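Putative platelet activating factor (Streptococcus pneumoniae, PDB 2HSJ) is of unestablished substrate but probably acts as an ester hydrolase of the GDSL lipase/acylhydrolase (SGNH) family. Local coordinates at residues Val102-Asn105 against Glu106-Asn110. Numbering follows the deposited sequence. Where two conformers were deposited one is given.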
loop_
_atom_site.group_PDB
_atom_site.type_symbol
_atom_site.label_atom_id
_atom_site.label_comp_id
_atom_site.label_asym_id
_atom_site.label_seq_id
_atom_site.Cartn_x
_atom_site.Cartn_y
_atom_site.Cartn_z
ATOM N N VAL D 102 -7.994 -18.074 35.448
ATOM C CA VAL D 102 -8.141 -19.159 34.459
ATOM C C VAL D 102 -6.998 -20.164 34.646
ATOM O O VAL D 102 -5.860 -19.734 34.801
ATOM C CB VAL D 102 -8.088 -18.585 33.026
ATOM C CG1 VAL D 102 -8.028 -19.709 31.992
ATOM C CG2 VAL D 102 -9.294 -17.711 32.790
ATOM N N PRO D 103 -7.296 -21.488 34.688
ATOM C CA PRO D 103 -6.176 -22.431 34.863
ATOM C C PRO D 103 -5.167 -22.314 33.731
ATOM O O PRO D 103 -5.557 -22.186 32.567
ATOM C CB PRO D 103 -6.855 -23.812 34.853
ATOM C CG PRO D 103 -8.287 -23.524 35.297
ATOM C CD PRO D 103 -8.596 -22.187 34.646
ATOM N N VAL D 104 -3.879 -22.329 34.070
ATOM C CA VAL D 104 -2.849 -22.181 33.040
ATOM C C VAL D 104 -2.993 -23.208 31.910
ATOM O O VAL D 104 -2.833 -22.877 30.740
ATOM C CB VAL D 104 -1.410 -22.132 33.638
ATOM C CG1 VAL D 104 -1.040 -23.434 34.379
ATOM C CG2 VAL D 104 -0.370 -21.814 32.566
ATOM N N ASN D 105 -3.303 -24.457 32.251
ATOM C CA ASN D 105 -3.515 -25.486 31.237
ATOM C C ASN D 105 -4.686 -25.195 30.297
ATOM O O ASN D 105 -4.640 -25.566 29.125
ATOM C CB ASN D 105 -3.751 -26.848 31.892
ATOM C CG ASN D 105 -2.481 -27.466 32.460
ATOM O OD1 ASN D 105 -1.363 -27.089 32.100
ATOM N ND2 ASN D 105 -2.654 -28.439 33.349
ATOM N N GLU D 106 -5.736 -24.546 30.807
ATOM C CA GLU D 106 -6.827 -24.130 29.943
ATOM C C GLU D 106 -6.378 -23.010 28.985
ATOM O O GLU D 106 -6.639 -23.079 27.790
ATOM C CB GLU D 106 -8.038 -23.697 30.773
ATOM C CG GLU D 106 -9.250 -23.218 29.965
ATOM C CD GLU D 106 -10.439 -22.892 30.874
ATOM O OE1 GLU D 106 -10.724 -23.676 31.807
ATOM O OE2 GLU D 106 -11.086 -21.854 30.659
ATOM N N ALA D 107 -5.690 -21.995 29.507
ATOM C CA ALA D 107 -5.146 -20.943 28.634
ATOM C C ALA D 107 -4.207 -21.513 27.555
ATOM O O ALA D 107 -4.265 -21.108 26.387
ATOM C CB ALA D 107 -4.428 -19.876 29.443
ATOM N N LEU D 108 -3.319 -22.421 27.958
ATOM C CA LEU D 108 -2.395 -23.049 27.020
ATOM C C LEU D 108 -3.132 -23.810 25.931
ATOM O O LEU D 108 -2.844 -23.623 24.744
ATOM C CB LEU D 108 -1.426 -23.989 27.748
ATOM C CG LEU D 108 -0.398 -23.330 28.668
ATOM C CD1 LEU D 108 0.380 -24.417 29.418
ATOM C CD2 LEU D 108 0.527 -22.367 27.915
ATOM N N ASN D 109 -4.095 -24.642 26.329
ATOM C CA ASN D 109 -4.900 -25.382 25.353
ATOM C C ASN D 109 -5.583 -24.432 24.388
ATOM O O ASN D 109 -5.636 -24.698 23.184
ATOM C CB ASN D 109 -5.958 -26.258 26.021
ATOM C CG ASN D 109 -5.370 -27.510 26.628
ATOM O OD1 ASN D 109 -4.226 -27.872 26.346
ATOM N ND2 ASN D 109 -6.146 -28.172 27.478
ATOM N N ASN D 110 -6.074 -23.300 24.907
ATOM C CA ASN D 110 -6.674 -22.284 24.040
ATOM C C ASN D 110 -5.659 -21.745 23.033
ATOM O O ASN D 110 -5.948 -21.657 21.838
ATOM C CB ASN D 110 -7.252 -21.126 24.857
ATOM C CG ASN D 110 -8.517 -21.503 25.615
ATOM O OD1 ASN D 110 -9.167 -22.497 25.305
ATOM N ND2 ASN D 110 -8.872 -20.695 26.594
#
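The carbonyl oxygen of Pro103 receives two backbone N-H groups as helix 104-121 begins. Ala107 N lies 3.1 Å from Pro103 O in a nearly straight bond (N-H...O 167°), the first i to i+4 link of the helix, whereas the bond from Glu106 N is bent and weak. Proline suits this N-cap position: the ring already holds phi near the -60° found here, and the N-H it lacks is not needed, because no earlier turn of this helix offers a carbonyl to bond to it. The next two rungs follow in step, Leu108 N to Val104 O at 2.9 Å and Asn109 N to Asn105 O at 3.0 Å.

Glu106 belongs to this first turn, where a carboxylate would be expected to interact well with the positive end of the helix dipole. With CG anti to the backbone N (chi1 179°) and the chain extended beyond it, the side chain runs back towards Val102 and Pro103. Across this contact the carboxylate meets carbon atoms: Glu106 OE1 comes 3.8 Å from Pro103 CD, and Glu106 OE2 4.0 Å from Val102 CG1, the two side chains of this latter pair crossing at about a right angle. Val102 CG1 also lies 4.4 Å from Ala107 CB, whose small size fits a buried position.

One turn apart, Val104 and Leu108 lie side by side and point the same way, CG2 of Val104 touching CD1 of Leu108 at 4.2 Å. Both face helix 150-164, Val104 and Ala107 against Trp156, Leu108 against Ala159 and Tyr160. Ala107 also touches Thr70 of helix 70-75 and, with Val102, Asp97 of helix 95-99, while Asn110 ND2 hydrogen-bonds Thr70 OG1. The helix start thus packs on these three helices, in the connection between parallel strands 88-92 and 126-130, while Asn105, Glu106 and Asn109 are exposed, as suits polar residues.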